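Local structure of KLLA0C04147p (Kluyveromyces lactis, 5H2D) at residues K265-G270 with A279-K284; E253-V258 with L288-V293; Y236-F241 with E257-K262. The protein binds ergosterol through its oxysterol-binding-protein-related domain, the part present here, and probably transfers sterols between membranes. One frame throughout, in Å; residues are numbered along the deposited sequence.

Overall arrangement
Along the chain, strand 236-241 comes first and pairs with the strand that follows it; interaction 3 closes this hairpin, across the loop 242-252, where Y236-M238 meet E257-Y259. The same strand, 253-259, also supplies interaction 2, whose partner is the loop residues 288-293 well beyond the next hairpin. Interaction 1, formed by strands 265-272 and 276-281, is that hairpin and lies wholly within the span that interaction 2 closes, whereas interaction 3 is complete before interaction 1 opens. Backbone bonds of E266 and W267 to V258 join the two hairpins, making four consecutive antiparallel strands, and the 288-293 loop returns over them.

Interaction 1 (K265-G270 with A279-K284); sequences KEWIFG and AKKVLK
K281 reaches back across W267 to E266, and its side chain is the centre of this contact. CD of K281 sits over one face of the indole, 3.3 Å from the centroid of the six-membered ring and 10° off its normal, a CH-pi contact. With CG anti to the backbone N (chi1 -173°) and bends at chi2 and chi4, the chain then carries NZ to E266. There NZ forms a salt bridge of 2.8 Å to OE1 of E266, on the anti side of the carboxylate, and donates to the E266 backbone O in the carbonyl plane. That same O takes the backbone N of V282 at 2.9 Å from above the carbonyl plane, so two donors grip it from different directions. NZ also bonds to the O of V282, giving the ammonium three partners. W267 is fixed at its other end by T96, which accepts from NE1, and Y310 meets the ring edge-to-face.

The tight part continues along the strands: I268 and K280 exchange two backbone bonds, and CG1 of I268 lies 3.5 Å from CG of K280, the chains side by side. F269 and A279 approach to 3.7 Å between their CB atoms on the face shared with W267, against helix 95-108 and strand 314-319. CG2 of V282 lies between K265 and I268, while CG1 rests on K265. Beyond it the contact becomes loose: L283 and K284 turn away as the chain leaves the strand, and a water donating to the O atoms of K265 and V282 spans the separation. Strand 265-272 forms an antiparallel hairpin with 276-281 and, on its other edge, a classic beta bulge, E266 and W267 facing V258.

Interaction 2 (E253-V258 with L288-V293); sequences EVKGEV and LEEMQV
The amide N of M291 donates to a water at 2.9 Å, and this water in turn donates to the backbone O of G256 at 3.0 Å. It is the bridge by which the loop is tied to the strand, since no direct hydrogen bond joins the two segments. Around it the side chains approach without locking. E290, its chain extended beyond CG, lays its CG 3.8 Å from OE2 of E257, the two chains crossing at a slant and their carboxylate planes 35° apart. The acidic ends are 4.3 Å apart, OE2 of E257 to OE1 of E290, a proximity likely to be mildly unfavourable. K255 probably offsets it: bent at chi3 and chi4, it brings CE to 3.5 Å from OE1 of E290 but leaves NZ at 4.1 Å from that oxygen, beyond a salt bridge. E257 has a firmer partner in H240, which holds its OE1.

Farther along, the aliphatic part of K255 passes the O of M291, and CG of E253 meets CG2 of V293 at 4.3 Å, a loose apolar touch. The CB of M291 points at the strand, but the side chain then turns off to pack on I268, S278 and K280 of the adjacent hairpin. The result is an irregular loop laid roughly antiparallel over one face of a beta strand, linked through water and side chains instead of strand pairing.

Interaction 3 (Y236-F241 with E257-K262); sequences YCMIHF and EVYNAK
Y259 sets its CB over one face of the Y236 ring, 3.8 Å from the centroid and displaced toward the rim, a CH-pi contact. The two rings are near parallel, with planes 18° apart, but so far slid that they barely overlap; CE2 of Y236 meets CD2 of Y259 at 3.5 Å. The chi1 of Y236, 59°, tucks its CG between its own backbone N and carbonyl carbon, which turns the ring across to Y259. With an alanine at this position, the CB and ring of Y259 would probably lose their aromatic neighbour, leaving the Y259 ring freer to turn.

On the same face, NE2 of H240 donates to OE1 of E257 at 2.8 Å, using the syn lone pair, with the oxygen within 2° of the imidazole plane. ND1 is hydrogen-bonded to OD1 of D225, so the imidazole is held between two carboxylates, which would probably favour its protonated form. Behind these side chains, paired backbone bonds join Y236 with Y259 and M238 with E257, the shortest running from Y259 N to Y236 O at 2.8 Å. C237 and V258 face the opposite way and touch through SG and CG2 at 4.0 Å.

That second face rests on helix 95-108, where C237 packs on A103 and V258 on L99 and L100, while strands 219-230 and 265-272 flank this hairpin on either side.

Interaction 1 (K265-G270 with A279-K284)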
loop_
_atom_site.group_PDB
_atom_site.type_symbol
_atom_site.label_atom_id
_atom_site.label_comp_id
_atom_site.label_asym_id
_atom_site.label_seq_id
_atom_site.Cartn_x
_atom_site.Cartn_y
_atom_site.Cartn_z
ATOM N N LYS A 265 -17.531 0.329 -24.030
ATOM C CA LYS A 265 -16.091 0.246 -23.800
ATOM C C LYS A 265 -15.420 1.519 -24.306
ATOM O O LYS A 265 -15.566 1.884 -25.477
ATOM C CB LYS A 265 -15.517 -0.992 -24.490
ATOM C CG LYS A 265 -14.038 -1.235 -24.218
ATOM C CD LYS A 265 -13.528 -2.476 -24.932
ATOM C CE LYS A 265 -14.037 -3.748 -24.280
ATOM N NZ LYS A 265 -13.605 -4.959 -25.042
ATOM N N GLU A 266 -14.706 2.216 -23.420
ATOM C CA GLU A 266 -14.078 3.484 -23.762
ATOM C C GLU A 266 -12.570 3.399 -23.877
ATOM O O GLU A 266 -11.979 4.114 -24.692
ATOM C CB GLU A 266 -14.427 4.554 -22.718
ATOM C CG GLU A 266 -15.915 4.898 -22.634
ATOM C CD GLU A 266 -16.255 6.182 -23.373
ATOM O OE1 GLU A 266 -15.426 6.642 -24.195
ATOM O OE2 GLU A 266 -17.340 6.748 -23.109
ATOM N N TRP A 267 -11.932 2.554 -23.068
ATOM C CA TRP A 267 -10.482 2.444 -23.034
ATOM C C TRP A 267 -10.109 1.004 -22.723
ATOM O O TRP A 267 -10.845 0.295 -22.032
ATOM C CB TRP A 267 -9.857 3.364 -21.968
ATOM C CG TRP A 267 -10.298 4.795 -22.002
ATOM C CD1 TRP A 267 -11.370 5.343 -21.352
ATOM C CD2 TRP A 267 -9.655 5.872 -22.693
ATOM N NE1 TRP A 267 -11.438 6.691 -21.604
ATOM C CE2 TRP A 267 -10.400 7.042 -22.429
ATOM C CE3 TRP A 267 -8.526 5.961 -23.506
ATOM C CZ2 TRP A 267 -10.054 8.283 -22.955
ATOM C CZ3 TRP A 267 -8.177 7.194 -24.024
ATOM C CH2 TRP A 267 -8.938 8.341 -23.745
ATOM N N ILE A 268 -8.966 0.571 -23.257
ATOM C CA ILE A 268 -8.330 -0.668 -22.831
ATOM C C ILE A 268 -6.892 -0.329 -22.470
ATOM O O ILE A 268 -6.339 0.681 -22.906
ATOM C CB ILE A 268 -8.368 -1.780 -23.903
ATOM C CG1 ILE A 268 -7.780 -1.268 -25.224
ATOM C CG2 ILE A 268 -9.791 -2.327 -24.059
ATOM C CD1 ILE A 268 -7.714 -2.317 -26.323
ATOM N N PHE A 269 -6.295 -1.180 -21.642
ATOM C CA PHE A 269 -4.901 -0.993 -21.270
ATOM C C PHE A 269 -4.295 -2.353 -20.979
ATOM O O PHE A 269 -5.004 -3.341 -20.761
ATOM C CB PHE A 269 -4.749 -0.039 -20.075
ATOM C CG PHE A 269 -5.289 -0.577 -18.770
ATOM C CD1 PHE A 269 -4.500 -1.372 -17.949
ATOM C CD2 PHE A 269 -6.569 -0.248 -18.348
ATOM C CE1 PHE A 269 -4.994 -1.851 -16.740
ATOM C CE2 PHE A 269 -7.056 -0.725 -17.144
ATOM C CZ PHE A 269 -6.268 -1.521 -16.344
ATOM N N GLY A 270 -2.974 -2.400 -20.993
ATOM C CA GLY A 270 -2.295 -3.660 -20.766
ATOM C C GLY A 270 -0.798 -3.467 -20.765
ATOM O O GLY A 270 -0.276 -2.440 -21.209
ATOM N N ALA A 279 -2.041 2.187 -23.056
ATOM C CA ALA A 279 -3.489 2.200 -23.191
ATOM C C ALA A 279 -3.855 2.756 -24.558
ATOM O O ALA A 279 -3.022 3.331 -25.260
ATOM C CB ALA A 279 -4.158 3.029 -22.088
ATOM N N LYS A 280 -5.124 2.595 -24.914
ATOM C CA LYS A 280 -5.636 3.184 -26.142
ATOM C C LYS A 280 -7.127 3.443 -25.998
ATOM O O LYS A 280 -7.828 2.763 -25.241
ATOM C CB LYS A 280 -5.371 2.277 -27.349
ATOM C CG LYS A 280 -6.261 1.063 -27.413
ATOM C CD LYS A 280 -5.513 -0.118 -28.018
ATOM C CE LYS A 280 -4.694 0.314 -29.213
ATOM N NZ LYS A 280 -5.548 1.006 -30.225
ATOM N N LYS A 281 -7.599 4.454 -26.721
ATOM C CA LYS A 281 -9.025 4.706 -26.803
ATOM C C LYS A 281 -9.682 3.642 -27.667
ATOM O O LYS A 281 -9.170 3.281 -28.732
ATOM C CB LYS A 281 -9.292 6.092 -27.395
ATOM C CG LYS A 281 -10.763 6.515 -27.362
ATOM C CD LYS A 281 -11.125 7.113 -25.999
ATOM C CE LYS A 281 -12.624 7.410 -25.860
ATOM N NZ LYS A 281 -13.480 6.218 -26.093
ATOM N N VAL A 282 -10.803 3.130 -27.192
ATOM C CA VAL A 282 -11.642 2.221 -27.963
ATOM C C VAL A 282 -12.687 3.059 -28.686
ATOM O O VAL A 282 -13.372 3.881 -28.066
ATOM C CB VAL A 282 -12.297 1.173 -27.052
ATOM C CG1 VAL A 282 -13.279 0.322 -27.838
ATOM C CG2 VAL A 282 -11.225 0.290 -26.412
ATOM N N LEU A 283 -12.795 2.862 -30.001
ATOM C CA LEU A 283 -13.571 3.763 -30.849
ATOM C C LEU A 283 -15.004 3.298 -31.061
ATOM O O LEU A 283 -15.895 4.135 -31.249
ATOM C CB LEU A 283 -12.875 3.921 -32.202
ATOM C CG LEU A 283 -11.384 4.220 -32.065
ATOM C CD1 LEU A 283 -10.684 4.144 -33.413
ATOM C CD2 LEU A 283 -11.182 5.587 -31.421
ATOM N N LYS A 284 -15.241 1.989 -31.041
ATOM C CA LYS A 284 -16.580 1.430 -31.135
ATOM C C LYS A 284 -16.990 0.899 -29.770
ATOM O O LYS A 284 -16.356 -0.044 -29.277
ATOM C CB LYS A 284 -16.619 0.315 -32.176
ATOM C CG LYS A 284 -16.218 0.760 -33.576
ATOM C CD LYS A 284 -15.614 -0.394 -34.358
ATOM C CE LYS A 284 -15.298 -0.004 -35.793
ATOM N NZ LYS A 284 -16.496 -0.094 -36.674
HETATM O O HOH W 1 -16.183 3.796 -27.317
#

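Interaction 2 (E253-V258 with L288-V293)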
loop_
_atom_site.group_PDB
_atom_site.type_symbol
_atom_site.label_atom_id
_atom_site.label_comp_id
_atom_site.label_asym_id
_atom_site.label_seq_id
_atom_site.Cartn_x
_atom_site.Cartn_y
_atom_site.Cartn_z
ATOM N N GLU A 253 1.627 -10.535 -16.934
ATOM C CA GLU A 253 0.683 -9.827 -17.782
ATOM C C GLU A 253 -0.480 -9.247 -16.991
ATOM O O GLU A 253 -1.009 -9.871 -16.063
ATOM C CB GLU A 253 0.165 -10.761 -18.871
ATOM C CG GLU A 253 1.287 -11.307 -19.735
ATOM C CD GLU A 253 0.803 -12.305 -20.759
ATOM O OE1 GLU A 253 -0.422 -12.344 -21.013
ATOM O OE2 GLU A 253 1.649 -13.051 -21.301
ATOM N N VAL A 254 -0.867 -8.034 -17.363
ATOM C CA VAL A 254 -2.063 -7.400 -16.828
ATOM C C VAL A 254 -2.772 -6.706 -17.983
ATOM O O VAL A 254 -2.123 -6.171 -18.888
ATOM C CB VAL A 254 -1.728 -6.419 -15.682
ATOM C CG1 VAL A 254 -0.846 -5.284 -16.182
ATOM C CG2 VAL A 254 -3.008 -5.905 -15.010
ATOM N N LYS A 255 -4.102 -6.762 -17.976
ATOM C CA LYS A 255 -4.931 -6.104 -18.978
ATOM C C LYS A 255 -6.179 -5.580 -18.291
ATOM O O LYS A 255 -6.610 -6.123 -17.274
ATOM C CB LYS A 255 -5.374 -7.038 -20.123
ATOM C CG LYS A 255 -4.474 -8.217 -20.408
ATOM C CD LYS A 255 -5.003 -9.023 -21.603
ATOM C CE LYS A 255 -6.438 -9.477 -21.387
ATOM N NZ LYS A 255 -6.553 -10.517 -20.322
ATOM N N GLY A 256 -6.769 -4.535 -18.860
ATOM C CA GLY A 256 -7.994 -3.999 -18.300
ATOM C C GLY A 256 -8.841 -3.342 -19.365
ATOM O O GLY A 256 -8.364 -3.008 -20.453
ATOM N N GLU A 257 -10.117 -3.159 -19.026
ATOM C CA GLU A 257 -11.092 -2.513 -19.895
ATOM C C GLU A 257 -11.895 -1.520 -19.071
ATOM O O GLU A 257 -12.343 -1.860 -17.972
ATOM C CB GLU A 257 -12.028 -3.547 -20.537
ATOM C CG GLU A 257 -11.315 -4.684 -21.257
ATOM C CD GLU A 257 -10.838 -5.791 -20.318
ATOM O OE1 GLU A 257 -11.566 -6.137 -19.356
ATOM O OE2 GLU A 257 -9.724 -6.313 -20.545
ATOM N N VAL A 258 -12.087 -0.310 -19.602
ATOM C CA VAL A 258 -12.801 0.771 -18.927
ATOM C C VAL A 258 -14.118 1.012 -19.654
ATOM O O VAL A 258 -14.128 1.265 -20.866
ATOM C CB VAL A 258 -11.971 2.065 -18.888
ATOM C CG1 VAL A 258 -12.708 3.145 -18.116
ATOM C CG2 VAL A 258 -10.599 1.810 -18.272
ATOM N N LEU A 288 -15.141 -5.931 -28.848
ATOM C CA LEU A 288 -14.614 -6.959 -27.964
ATOM C C LEU A 288 -13.104 -6.861 -27.794
ATOM O O LEU A 288 -12.523 -7.671 -27.068
ATOM C CB LEU A 288 -14.988 -8.353 -28.487
ATOM C CG LEU A 288 -14.444 -8.799 -29.853
ATOM C CD1 LEU A 288 -12.951 -9.134 -29.796
ATOM C CD2 LEU A 288 -15.236 -9.982 -30.392
ATOM N N GLU A 289 -12.460 -5.890 -28.437
ATOM C CA GLU A 289 -11.005 -5.832 -28.438
ATOM C C GLU A 289 -10.456 -5.643 -27.031
ATOM O O GLU A 289 -10.994 -4.870 -26.232
ATOM C CB GLU A 289 -10.510 -4.695 -29.328
ATOM C CG GLU A 289 -8.994 -4.667 -29.474
ATOM C CD GLU A 289 -8.475 -3.327 -29.952
ATOM O OE1 GLU A 289 -7.237 -3.145 -29.981
ATOM O OE2 GLU A 289 -9.304 -2.454 -30.292
ATOM N N GLU A 290 -9.367 -6.351 -26.739
ATOM C CA GLU A 290 -8.599 -6.173 -25.517
ATOM C C GLU A 290 -7.147 -5.910 -25.891
ATOM O O GLU A 290 -6.730 -6.111 -27.035
ATOM C CB GLU A 290 -8.724 -7.394 -24.596
ATOM C CG GLU A 290 -10.140 -7.594 -24.088
ATOM C CD GLU A 290 -10.357 -8.960 -23.484
ATOM O OE1 GLU A 290 -9.353 -9.661 -23.232
ATOM O OE2 GLU A 290 -11.531 -9.333 -23.269
ATOM N N MET A 291 -6.372 -5.446 -24.916
ATOM C CA MET A 291 -5.019 -4.993 -25.203
ATOM C C MET A 291 -4.139 -6.164 -25.616
ATOM O O MET A 291 -4.050 -7.171 -24.904
ATOM C CB MET A 291 -4.420 -4.291 -23.988
ATOM C CG MET A 291 -3.309 -3.321 -24.325
ATOM S SD MET A 291 -3.951 -1.736 -24.888
ATOM C CE MET A 291 -2.435 -0.847 -25.224
ATOM N N GLN A 292 -3.504 -6.029 -26.779
ATOM C CA GLN A 292 -2.473 -6.964 -27.214
ATOM C C GLN A 292 -1.200 -6.710 -26.415
ATOM O O GLN A 292 -0.695 -5.583 -26.386
ATOM C CB GLN A 292 -2.207 -6.788 -28.707
ATOM C CG GLN A 292 -2.331 -8.048 -29.541
ATOM C CD GLN A 292 -1.736 -7.876 -30.931
ATOM O OE1 GLN A 292 -2.458 -7.814 -31.929
ATOM N NE2 GLN A 292 -0.410 -7.793 -31.001
ATOM N N VAL A 293 -0.681 -7.747 -25.764
ATOM C CA VAL A 293 0.532 -7.595 -24.968
ATOM C C VAL A 293 1.744 -7.470 -25.891
ATOM O O VAL A 293 2.816 -8.009 -25.615
ATOM C CB VAL A 293 0.705 -8.761 -23.973
ATOM C CG1 VAL A 293 0.989 -10.062 -24.715
ATOM C CG2 VAL A 293 1.808 -8.446 -22.959
HETATM O O HOH W 2 -7.650 -5.167 -22.369
#

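Interaction 3 (Y236-F241 with E257-K262)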
loop_
_atom_site.group_PDB
_atom_site.type_symbol
_atom_site.label_atom_id
_atom_site.label_comp_id
_atom_site.label_asym_id
_atom_site.label_seq_id
_atom_site.Cartn_x
_atom_site.Cartn_y
_atom_site.Cartn_z
ATOM N N TYR A 236 -17.065 1.916 -14.762
ATOM C CA TYR A 236 -16.441 0.795 -14.068
ATOM C C TYR A 236 -15.322 0.222 -14.925
ATOM O O TYR A 236 -15.281 0.409 -16.142
ATOM C CB TYR A 236 -17.455 -0.300 -13.703
ATOM C CG TYR A 236 -18.189 -0.899 -14.892
ATOM C CD1 TYR A 236 -19.287 -0.251 -15.448
ATOM C CD2 TYR A 236 -17.789 -2.105 -15.449
ATOM C CE1 TYR A 236 -19.965 -0.787 -16.536
ATOM C CE2 TYR A 236 -18.464 -2.650 -16.535
ATOM C CZ TYR A 236 -19.546 -1.982 -17.072
ATOM O OH TYR A 236 -20.216 -2.519 -18.154
ATOM N N CYS A 237 -14.406 -0.484 -14.266
ATOM C CA CYS A 237 -13.225 -1.011 -14.936
ATOM C C CYS A 237 -12.963 -2.423 -14.442
ATOM O O CYS A 237 -13.022 -2.679 -13.238
ATOM C CB CYS A 237 -12.002 -0.108 -14.677
ATOM S SG CYS A 237 -10.426 -0.796 -15.236
ATOM N N MET A 238 -12.687 -3.332 -15.375
ATOM C CA MET A 238 -12.293 -4.701 -15.074
ATOM C C MET A 238 -10.802 -4.850 -15.334
ATOM O O MET A 238 -10.323 -4.486 -16.416
ATOM C CB MET A 238 -13.071 -5.705 -15.932
ATOM C CG MET A 238 -14.577 -5.527 -15.926
ATOM S SD MET A 238 -15.308 -5.751 -14.299
ATOM C CE MET A 238 -14.563 -7.288 -13.769
ATOM N N ILE A 239 -10.066 -5.361 -14.339
ATOM C CA ILE A 239 -8.631 -5.595 -14.442
ATOM C C ILE A 239 -8.340 -7.072 -14.243
ATOM O O ILE A 239 -8.883 -7.705 -13.332
ATOM C CB ILE A 239 -7.841 -4.771 -13.409
ATOM C CG1 ILE A 239 -8.308 -3.313 -13.443
ATOM C CG2 ILE A 239 -6.328 -4.942 -13.649
ATOM C CD1 ILE A 239 -7.543 -2.409 -12.482
ATOM N N HIS A 240 -7.444 -7.612 -15.061
ATOM C CA HIS A 240 -7.126 -9.035 -15.004
ATOM C C HIS A 240 -5.622 -9.199 -14.831
ATOM O O HIS A 240 -4.860 -8.936 -15.765
ATOM C CB HIS A 240 -7.628 -9.746 -16.264
ATOM C CG HIS A 240 -8.943 -9.221 -16.750
ATOM N ND1 HIS A 240 -10.152 -9.681 -16.272
ATOM C CD2 HIS A 240 -9.240 -8.241 -17.638
ATOM C CE1 HIS A 240 -11.136 -9.024 -16.861
ATOM N NE2 HIS A 240 -10.610 -8.142 -17.690
ATOM N N PHE A 241 -5.203 -9.594 -13.621
ATOM C CA PHE A 241 -3.831 -10.021 -13.354
ATOM C C PHE A 241 -3.740 -11.507 -13.664
ATOM O O PHE A 241 -4.361 -12.329 -12.979
ATOM C CB PHE A 241 -3.437 -9.778 -11.899
ATOM C CG PHE A 241 -3.272 -8.328 -11.528
ATOM C CD1 PHE A 241 -4.371 -7.556 -11.185
ATOM C CD2 PHE A 241 -2.008 -7.766 -11.449
ATOM C CE1 PHE A 241 -4.226 -6.222 -10.822
ATOM C CE2 PHE A 241 -1.844 -6.436 -11.076
ATOM C CZ PHE A 241 -2.957 -5.663 -10.759
ATOM N N GLU A 257 -10.117 -3.159 -19.026
ATOM C CA GLU A 257 -11.092 -2.513 -19.895
ATOM C C GLU A 257 -11.895 -1.520 -19.071
ATOM O O GLU A 257 -12.343 -1.860 -17.972
ATOM C CB GLU A 257 -12.028 -3.547 -20.537
ATOM C CG GLU A 257 -11.315 -4.684 -21.257
ATOM C CD GLU A 257 -10.838 -5.791 -20.318
ATOM O OE1 GLU A 257 -11.566 -6.137 -19.356
ATOM O OE2 GLU A 257 -9.724 -6.313 -20.545
ATOM N N VAL A 258 -12.087 -0.310 -19.602
ATOM C CA VAL A 258 -12.801 0.771 -18.927
ATOM C C VAL A 258 -14.118 1.012 -19.654
ATOM O O VAL A 258 -14.128 1.265 -20.866
ATOM C CB VAL A 258 -11.971 2.065 -18.888
ATOM C CG1 VAL A 258 -12.708 3.145 -18.116
ATOM C CG2 VAL A 258 -10.599 1.810 -18.272
ATOM N N TYR A 259 -15.218 0.973 -18.908
ATOM C CA TYR A 259 -16.553 1.133 -19.470
ATOM C C TYR A 259 -17.236 2.367 -18.902
ATOM O O TYR A 259 -17.064 2.699 -17.723
ATOM C CB TYR A 259 -17.413 -0.091 -19.181
ATOM C CG TYR A 259 -16.856 -1.379 -19.730
ATOM C CD1 TYR A 259 -17.186 -1.813 -21.012
ATOM C CD2 TYR A 259 -16.012 -2.177 -18.961
ATOM C CE1 TYR A 259 -16.686 -2.993 -21.513
ATOM C CE2 TYR A 259 -15.508 -3.364 -19.453
ATOM C CZ TYR A 259 -15.851 -3.773 -20.729
ATOM O OH TYR A 259 -15.338 -4.954 -21.214
ATOM N N ASN A 260 -18.032 3.035 -19.739
ATOM C CA ASN A 260 -18.936 4.054 -19.233
ATOM C C ASN A 260 -20.153 3.381 -18.597
ATOM O O ASN A 260 -20.287 2.156 -18.586
ATOM C CB ASN A 260 -19.317 5.041 -20.342
ATOM C CG ASN A 260 -20.098 4.395 -21.480
ATOM O OD1 ASN A 260 -21.001 3.602 -21.258
ATOM N ND2 ASN A 260 -19.745 4.752 -22.709
ATOM N N ALA A 261 -21.050 4.193 -18.034
ATOM C CA ALA A 261 -22.152 3.651 -17.244
ATOM C C ALA A 261 -23.138 2.838 -18.080
ATOM O O ALA A 261 -23.863 2.007 -17.525
ATOM C CB ALA A 261 -22.888 4.787 -16.530
ATOM N N LYS A 262 -23.190 3.060 -19.391
ATOM C CA LYS A 262 -24.053 2.273 -20.262
ATOM C C LYS A 262 -23.350 1.042 -20.821
ATOM O O LYS A 262 -23.864 0.413 -21.752
ATOM C CB LYS A 262 -24.587 3.144 -21.405
ATOM C CG LYS A 262 -25.432 4.315 -20.928
ATOM C CD LYS A 262 -26.497 3.844 -19.944
ATOM C CE LYS A 262 -27.238 5.012 -19.298
ATOM N NZ LYS A 262 -28.071 5.770 -20.270
#